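Local coordinates for protein beta-xylosidase (Uncultured organism, PDB 4MLG) that probably hydrolyses xylo-oligosaccharides, releasing xylose from their non-reducing ends, as a beta-propeller beta-xylosidase of glycosyl hydrolase family 43, at residues Leu212-Ser225 against Phe236-Tyr248. Residues are numbered along the deposited sequence; the frame is centred on the assembly and turned at random.
Sequences LSAGDTKRRFFEAS and FSYSTGDTHLICY
Tyr238 OH donates to Arg219 O (2.5 Å), which lies in the plane of the phenol ring, so the loop ahead of strand 223-230 is tied to its hairpin partner, strand 233-239. With CG between its backbone N and carbonyl carbon (chi1 57°), Tyr238 extends its ring along residues 219-221, and its CB meets the edge of the Phe221 ring. At the strand start, Phe222 N and Glu223 N both donate to Ser239 O, a classic beta bulge, while Ser239 N returns a bond to Glu223 O (2.7 Å). Gly241 CA sits over one face of the Phe222 ring, 3.8 Å from its centroid, a CH-pi contact where a CB would clash. Farther out, Thr243 OG1 donates to Thr217 O (2.7 Å) and itself accepts from Thr240 OG1. Tyr260 of strand 258-265 also touches Tyr238. At Tyr238, a phenylalanine would probably leave Arg219 O without this donor and the loop less firmly held. Ala224 touches the calcium ligand His274. The polar ties fix the loop and the start of strand 223-230, the inner strand near the metal, on strand 233-239.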
ATOM      1  N   LEU A 212     -17.546  -8.892  20.867  1.00 50.89           N
ATOM      2  CA  LEU A 212     -17.194 -10.302  20.755  1.00 53.45           C
ATOM      3  C   LEU A 212     -15.694 -10.509  20.937  1.00 57.46           C
ATOM      4  O   LEU A 212     -14.882  -9.787  20.355  1.00 58.31           O
ATOM      5  CB  LEU A 212     -17.645 -10.870  19.408  1.00 51.71           C
ATOM      6  CG  LEU A 212     -19.149 -11.041  19.205  1.00 51.88           C
ATOM      7  CD1 LEU A 212     -19.441 -11.530  17.797  1.00 50.92           C
ATOM      8  CD2 LEU A 212     -19.717 -12.006  20.234  1.00 53.02           C
ATOM      9  N   SER A 213     -15.339 -11.493  21.757  1.00 59.22           N
ATOM     10  CA  SER A 213     -13.941 -11.783  22.046  1.00 60.55           C
ATOM     11  C   SER A 213     -13.277 -12.535  20.897  1.00 60.39           C
ATOM     12  O   SER A 213     -13.950 -13.017  19.985  1.00 60.11           O
ATOM     13  CB  SER A 213     -13.818 -12.583  23.344  1.00 61.86           C
ATOM     14  OG  SER A 213     -14.575 -13.779  23.277  1.00 62.99           O
ATOM     15  N   ALA A 214     -11.953 -12.627  20.953  1.00 60.22           N
ATOM     16  CA  ALA A 214     -11.176 -13.286  19.910  1.00 57.72           C
ATOM     17  C   ALA A 214     -11.295 -14.802  20.000  1.00 57.72           C
ATOM     18  O   ALA A 214     -11.179 -15.505  18.995  1.00 57.85           O
ATOM     19  CB  ALA A 214      -9.723 -12.866  19.997  1.00 58.01           C
ATOM     20  N   GLY A 215     -11.521 -15.299  21.212  1.00 57.86           N
ATOM     21  CA  GLY A 215     -11.673 -16.725  21.432  1.00 56.53           C
ATOM     22  C   GLY A 215     -13.020 -17.235  20.958  1.00 54.90           C
ATOM     23  O   GLY A 215     -13.164 -18.411  20.628  1.00 55.36           O
ATOM     24  N   ASP A 216     -14.008 -16.347  20.917  1.00 54.13           N
ATOM     25  CA  ASP A 216     -15.354 -16.722  20.499  1.00 54.82           C
ATOM     26  C   ASP A 216     -15.414 -16.932  18.988  1.00 53.32           C
ATOM     27  O   ASP A 216     -16.117 -16.209  18.285  1.00 52.16           O
ATOM     28  CB  ASP A 216     -16.355 -15.644  20.918  1.00 57.23           C
ATOM     29  CG  ASP A 216     -17.781 -16.156  20.970  1.00 60.14           C
ATOM     30  OD1 ASP A 216     -18.069 -17.202  20.351  1.00 60.72           O
ATOM     31  OD2 ASP A 216     -18.617 -15.507  21.632  1.00 63.31           O
ATOM     32  N   THR A 217     -14.692 -17.936  18.497  1.00 54.28           N
ATOM     33  CA  THR A 217     -14.539 -18.147  17.057  1.00 55.26           C
ATOM     34  C   THR A 217     -15.812 -18.624  16.360  1.00 56.09           C
ATOM     35  O   THR A 217     -15.846 -18.744  15.135  1.00 55.93           O
ATOM     36  CB  THR A 217     -13.397 -19.138  16.745  1.00 55.00           C
ATOM     37  OG1 THR A 217     -13.699 -20.417  17.318  1.00 56.57           O
ATOM     38  CG2 THR A 217     -12.079 -18.628  17.307  1.00 54.72           C
ATOM     39  N   LYS A 218     -16.857 -18.895  17.134  1.00 57.32           N
ATOM     40  CA  LYS A 218     -18.124 -19.332  16.557  1.00 58.03           C
ATOM     41  C   LYS A 218     -19.052 -18.155  16.263  1.00 55.81           C
ATOM     42  O   LYS A 218     -20.083 -18.315  15.611  1.00 55.00           O
ATOM     43  CB  LYS A 218     -18.809 -20.353  17.470  1.00 62.01           C
ATOM     44  CG  LYS A 218     -18.536 -21.798  17.077  1.00 63.30           C
ATOM     45  CD  LYS A 218     -19.032 -22.785  18.123  1.00 64.64           C
ATOM     46  CE  LYS A 218     -18.011 -22.974  19.233  1.00 66.47           C
ATOM     47  NZ  LYS A 218     -18.390 -24.088  20.146  1.00 68.67           N
ATOM     48  N   ARG A 219     -18.672 -16.973  16.738  1.00 54.87           N
ATOM     49  CA  ARG A 219     -19.477 -15.771  16.549  1.00 54.14           C
ATOM     50  C   ARG A 219     -18.628 -14.612  16.032  1.00 52.56           C
ATOM     51  O   ARG A 219     -19.139 -13.703  15.379  1.00 50.52           O
ATOM     52  CB  ARG A 219     -20.161 -15.380  17.862  1.00 54.23           C
ATOM     53  CG  ARG A 219     -21.109 -16.438  18.405  1.00 53.38           C
ATOM     54  CD  ARG A 219     -21.185 -16.389  19.921  1.00 53.93           C
ATOM     55  NE  ARG A 219     -22.015 -15.293  20.411  1.00 54.21           N
ATOM     56  CZ  ARG A 219     -22.007 -14.858  21.666  1.00 56.26           C
ATOM     57  NH1 ARG A 219     -21.197 -15.417  22.555  1.00 56.65           N
ATOM     58  NH2 ARG A 219     -22.797 -13.860  22.032  1.00 58.75           N
ATOM     59  N   ARG A 220     -17.332 -14.658  16.329  1.00 53.74           N
ATOM     60  CA  ARG A 220     -16.383 -13.624  15.916  1.00 54.47           C
ATOM     61  C   ARG A 220     -16.328 -13.463  14.398  1.00 54.04           C
ATOM     62  O   ARG A 220     -16.393 -14.444  13.661  1.00 54.73           O
ATOM     63  CB  ARG A 220     -14.990 -13.954  16.467  1.00 55.95           C
ATOM     64  CG  ARG A 220     -13.832 -13.334  15.705  1.00 57.35           C
ATOM     65  CD  ARG A 220     -12.842 -14.397  15.261  1.00 57.37           C
ATOM     66  NE  ARG A 220     -13.463 -15.381  14.380  1.00 57.12           N
ATOM     67  CZ  ARG A 220     -12.829 -16.428  13.864  1.00 57.10           C
ATOM     68  NH1 ARG A 220     -11.549 -16.636  14.138  1.00 57.75           N
ATOM     69  NH2 ARG A 220     -13.478 -17.270  13.073  1.00 56.74           N
ATOM     70  N   PHE A 221     -16.213 -12.220  13.936  1.00 53.84           N
ATOM     71  CA  PHE A 221     -16.114 -11.942  12.508  1.00 52.22           C
ATOM     72  C   PHE A 221     -14.819 -12.487  11.913  1.00 52.57           C
ATOM     73  O   PHE A 221     -13.745 -12.337  12.497  1.00 52.45           O
ATOM     74  CB  PHE A 221     -16.208 -10.438  12.246  1.00 50.45           C
ATOM     75  CG  PHE A 221     -16.022 -10.065  10.802  1.00 49.26           C
ATOM     76  CD1 PHE A 221     -17.075 -10.164   9.906  1.00 48.83           C
ATOM     77  CD2 PHE A 221     -14.795  -9.615  10.339  1.00 48.52           C
ATOM     78  CE1 PHE A 221     -16.908  -9.825   8.573  1.00 47.59           C
ATOM     79  CE2 PHE A 221     -14.620  -9.273   9.008  1.00 47.66           C
ATOM     80  CZ  PHE A 221     -15.678  -9.378   8.124  1.00 47.48           C
ATOM     81  N   PHE A 222     -14.930 -13.115  10.746  1.00 52.35           N
ATOM     82  CA  PHE A 222     -13.763 -13.607  10.023  1.00 52.27           C
ATOM     83  C   PHE A 222     -13.680 -12.955   8.645  1.00 52.21           C
ATOM     84  O   PHE A 222     -12.670 -12.343   8.307  1.00 53.48           O
ATOM     85  CB  PHE A 222     -13.806 -15.134   9.888  1.00 52.68           C
ATOM     86  CG  PHE A 222     -12.527 -15.738   9.365  1.00 51.84           C
ATOM     87  CD1 PHE A 222     -11.522 -16.131  10.236  1.00 51.37           C
ATOM     88  CD2 PHE A 222     -12.331 -15.914   8.004  1.00 51.58           C
ATOM     89  CE1 PHE A 222     -10.344 -16.686   9.758  1.00 51.61           C
ATOM     90  CE2 PHE A 222     -11.157 -16.468   7.518  1.00 51.43           C
ATOM     91  CZ  PHE A 222     -10.162 -16.853   8.396  1.00 51.62           C
ATOM     92  N   GLU A 223     -14.748 -13.085   7.860  1.00 51.14           N
ATOM     93  CA  GLU A 223     -14.791 -12.524   6.510  1.00 50.69           C
ATOM     94  C   GLU A 223     -16.212 -12.533   5.949  1.00 50.37           C
ATOM     95  O   GLU A 223     -17.169 -12.811   6.670  1.00 51.37           O
ATOM     96  CB  GLU A 223     -13.872 -13.309   5.570  1.00 51.74           C
ATOM     97  CG  GLU A 223     -14.329 -14.739   5.328  1.00 52.62           C
ATOM     98  CD  GLU A 223     -13.470 -15.468   4.317  1.00 52.78           C
ATOM     99  OE1 GLU A 223     -12.373 -14.967   3.992  1.00 53.71           O
ATOM    100  OE2 GLU A 223     -13.896 -16.545   3.845  1.00 52.64           O
ATOM    101  N   ALA A 224     -16.328 -12.223   4.659  1.00 49.66           N
ATOM    102  CA  ALA A 224     -17.599 -12.265   3.930  1.00 50.93           C
ATOM    103  C   ALA A 224     -18.675 -11.332   4.485  1.00 52.06           C
ATOM    104  O   ALA A 224     -19.779 -11.773   4.801  1.00 53.52           O
ATOM    105  CB  ALA A 224     -18.126 -13.698   3.847  1.00 50.89           C
ATOM    106  N   SER A 225     -18.355 -10.046   4.590  1.00 51.80           N
ATOM    107  CA  SER A 225     -19.321  -9.056   5.058  1.00 50.67           C
ATOM    108  C   SER A 225     -20.493  -8.918   4.093  1.00 50.63           C
ATOM    109  O   SER A 225     -20.309  -8.900   2.878  1.00 51.33           O
ATOM    110  CB  SER A 225     -18.650  -7.692   5.244  1.00 49.87           C
ATOM    111  OG  SER A 225     -17.790  -7.687   6.370  1.00 50.46           O
ATOM    112  N   PHE A 236     -26.624  -7.592   9.368  1.00 58.28           N
ATOM    113  CA  PHE A 236     -25.233  -7.772   8.979  1.00 55.64           C
ATOM    114  C   PHE A 236     -24.824  -9.230   9.140  1.00 54.81           C
ATOM    115  O   PHE A 236     -24.641  -9.715  10.257  1.00 55.77           O
ATOM    116  CB  PHE A 236     -24.314  -6.871   9.804  1.00 55.13           C
ATOM    117  CG  PHE A 236     -22.857  -7.024   9.468  1.00 53.73           C
ATOM    118  CD1 PHE A 236     -22.326  -6.412   8.343  1.00 53.14           C
ATOM    119  CD2 PHE A 236     -22.021  -7.782  10.272  1.00 53.34           C
ATOM    120  CE1 PHE A 236     -20.984  -6.552   8.025  1.00 52.33           C
ATOM    121  CE2 PHE A 236     -20.679  -7.928   9.963  1.00 52.84           C
ATOM    122  CZ  PHE A 236     -20.159  -7.310   8.838  1.00 52.62           C
ATOM    123  N   SER A 237     -24.690  -9.926   8.018  1.00 53.47           N
ATOM    124  CA  SER A 237     -24.276 -11.321   8.032  1.00 53.31           C
ATOM    125  C   SER A 237     -22.817 -11.453   7.604  1.00 55.43           C
ATOM    126  O   SER A 237     -22.267 -10.556   6.960  1.00 56.49           O
ATOM    127  CB  SER A 237     -25.185 -12.161   7.135  1.00 51.78           C
ATOM    128  OG  SER A 237     -25.212 -11.653   5.814  1.00 50.23           O
ATOM    129  N   TYR A 238     -22.198 -12.573   7.965  1.00 54.70           N
ATOM    130  CA  TYR A 238     -20.767 -12.758   7.749  1.00 53.47           C
ATOM    131  C   TYR A 238     -20.342 -14.210   7.931  1.00 55.03           C
ATOM    132  O   TYR A 238     -21.126 -15.043   8.387  1.00 56.52           O
ATOM    133  CB  TYR A 238     -19.971 -11.867   8.706  1.00 51.98           C
ATOM    134  CG  TYR A 238     -20.288 -12.097  10.169  1.00 50.88           C
ATOM    135  CD1 TYR A 238     -19.493 -12.925  10.951  1.00 50.43           C
ATOM    136  CD2 TYR A 238     -21.382 -11.485  10.767  1.00 51.05           C
ATOM    137  CE1 TYR A 238     -19.780 -13.137  12.285  1.00 51.54           C
ATOM    138  CE2 TYR A 238     -21.677 -11.693  12.100  1.00 51.29           C
ATOM    139  CZ  TYR A 238     -20.872 -12.519  12.854  1.00 52.14           C
ATOM    140  OH  TYR A 238     -21.163 -12.727  14.181  1.00 53.41           O
ATOM    141  N   SER A 239     -19.094 -14.502   7.574  1.00 53.42           N
ATOM    142  CA  SER A 239     -18.523 -15.836   7.749  1.00 51.53           C
ATOM    143  C   SER A 239     -17.620 -15.878   8.978  1.00 50.19           C
ATOM    144  O   SER A 239     -16.962 -14.892   9.308  1.00 50.05           O
ATOM    145  CB  SER A 239     -17.729 -16.246   6.508  1.00 51.02           C
ATOM    146  OG  SER A 239     -16.972 -17.420   6.745  1.00 50.17           O
ATOM    147  N   THR A 240     -17.588 -17.026   9.649  1.00 49.43           N
ATOM    148  CA  THR A 240     -16.791 -17.175  10.861  1.00 49.38           C
ATOM    149  C   THR A 240     -15.524 -17.991  10.620  1.00 50.60           C
ATOM    150  O   THR A 240     -14.814 -18.338  11.564  1.00 51.02           O
ATOM    151  CB  THR A 240     -17.601 -17.828  11.994  1.00 49.20           C
ATOM    152  OG1 THR A 240     -17.967 -19.161  11.615  1.00 47.99           O
ATOM    153  CG2 THR A 240     -18.855 -17.021  12.291  1.00 48.32           C
ATOM    154  N   GLY A 241     -15.253 -18.301   9.356  1.00 50.97           N
ATOM    155  CA  GLY A 241     -14.004 -18.935   8.971  1.00 52.39           C
ATOM    156  C   GLY A 241     -13.775 -20.346   9.484  1.00 53.99           C
ATOM    157  O   GLY A 241     -14.323 -21.310   8.949  1.00 54.65           O
ATOM    158  N   ASP A 242     -12.955 -20.463  10.526  1.00 54.30           N
ATOM    159  CA  ASP A 242     -12.522 -21.767  11.024  1.00 55.02           C
ATOM    160  C   ASP A 242     -13.605 -22.540  11.776  1.00 55.85           C
ATOM    161  O   ASP A 242     -13.371 -23.664  12.221  1.00 58.06           O
ATOM    162  CB  ASP A 242     -11.268 -21.623  11.890  1.00 56.85           C
ATOM    163  CG  ASP A 242     -11.483 -20.715  13.083  1.00 59.38           C
ATOM    164  OD1 ASP A 242     -12.378 -19.847  13.018  1.00 60.24           O
ATOM    165  OD2 ASP A 242     -10.751 -20.868  14.084  1.00 59.83           O
ATOM    166  N   THR A 243     -14.783 -21.941  11.921  1.00 53.93           N
ATOM    167  CA  THR A 243     -15.928 -22.654  12.476  1.00 53.67           C
ATOM    168  C   THR A 243     -16.979 -22.881  11.395  1.00 53.44           C
ATOM    169  O   THR A 243     -18.022 -23.486  11.646  1.00 52.80           O
ATOM    170  CB  THR A 243     -16.541 -21.928  13.687  1.00 53.42           C
ATOM    171  OG1 THR A 243     -16.740 -20.546  13.372  1.00 53.86           O
ATOM    172  CG2 THR A 243     -15.621 -22.041  14.894  1.00 51.67           C
ATOM    173  N   HIS A 244     -16.687 -22.385  10.194  1.00 54.35           N
ATOM    174  CA  HIS A 244     -17.477 -22.673   8.998  1.00 57.52           C
ATOM    175  C   HIS A 244     -18.949 -22.268   9.111  1.00 60.14           C
ATOM    176  O   HIS A 244     -19.829 -22.967   8.612  1.00 60.90           O
ATOM    177  CB  HIS A 244     -17.371 -24.161   8.637  1.00 59.01           C
ATOM    178  CG  HIS A 244     -15.976 -24.705   8.708  1.00 59.95           C
ATOM    179  ND1 HIS A 244     -15.362 -25.025   9.899  1.00 60.73           N
ATOM    180  CD2 HIS A 244     -15.078 -24.989   7.735  1.00 60.72           C
ATOM    181  CE1 HIS A 244     -14.145 -25.478   9.658  1.00 61.64           C
ATOM    182  NE2 HIS A 244     -13.948 -25.466   8.352  1.00 61.64           N
ATOM    183  N   LEU A 245     -19.212 -21.137   9.759  1.00 60.41           N
ATOM    184  CA  LEU A 245     -20.583 -20.676   9.953  1.00 59.33           C
ATOM    185  C   LEU A 245     -20.861 -19.376   9.211  1.00 59.96           C
ATOM    186  O   LEU A 245     -19.965 -18.553   9.019  1.00 61.13           O
ATOM    187  CB  LEU A 245     -20.872 -20.459  11.439  1.00 57.90           C
ATOM    188  CG  LEU A 245     -20.602 -21.605  12.407  1.00 56.89           C
ATOM    189  CD1 LEU A 245     -20.719 -21.113  13.838  1.00 55.63           C
ATOM    190  CD2 LEU A 245     -21.565 -22.749  12.156  1.00 58.67           C
ATOM    191  N   ILE A 246     -22.110 -19.199   8.796  1.00 59.73           N
ATOM    192  CA  ILE A 246     -22.582 -17.904   8.327  1.00 59.36           C
ATOM    193  C   ILE A 246     -23.551 -17.349   9.365  1.00 59.96           C
ATOM    194  O   ILE A 246     -24.716 -17.749   9.419  1.00 60.92           O
ATOM    195  CB  ILE A 246     -23.274 -17.996   6.954  1.00 59.49           C
ATOM    196  CG1 ILE A 246     -22.276 -18.436   5.883  1.00 58.53           C
ATOM    197  CG2 ILE A 246     -23.879 -16.651   6.564  1.00 58.85           C
ATOM    198  CD1 ILE A 246     -21.215 -17.398   5.573  1.00 57.78           C
ATOM    199  N   CYS A 247     -23.058 -16.444  10.204  1.00 58.82           N
ATOM    200  CA  CYS A 247     -23.870 -15.865  11.266  1.00 59.64           C
ATOM    201  C   CYS A 247     -24.481 -14.546  10.814  1.00 60.31           C
ATOM    202  O   CYS A 247     -24.252 -14.102   9.689  1.00 61.54           O
ATOM    203  CB  CYS A 247     -23.031 -15.653  12.526  1.00 59.52           C
ATOM    204  SG  CYS A 247     -22.375 -17.178  13.251  1.00 54.16           S
ATOM    205  N   TYR A 248     -25.267 -13.925  11.688  1.00 59.69           N
ATOM    206  CA  TYR A 248     -25.855 -12.628  11.377  1.00 59.26           C
ATOM    207  C   TYR A 248     -26.156 -11.818  12.632  1.00 59.06           C
ATOM    208  O   TYR A 248     -26.402 -12.375  13.703  1.00 58.89           O
ATOM    209  CB  TYR A 248     -27.121 -12.788  10.530  1.00 59.47           C
ATOM    210  CG  TYR A 248     -28.350 -13.194  11.311  1.00 60.05           C
ATOM    211  CD1 TYR A 248     -29.336 -12.265  11.624  1.00 61.01           C
ATOM    212  CD2 TYR A 248     -28.530 -14.505  11.730  1.00 60.27           C
ATOM    213  CE1 TYR A 248     -30.463 -12.631  12.334  1.00 62.63           C
ATOM    214  CE2 TYR A 248     -29.653 -14.880  12.441  1.00 62.05           C
ATOM    215  CZ  TYR A 248     -30.617 -13.940  12.741  1.00 63.17           C
ATOM    216  OH  TYR A 248     -31.737 -14.309  13.449  1.00 64.44           O
TER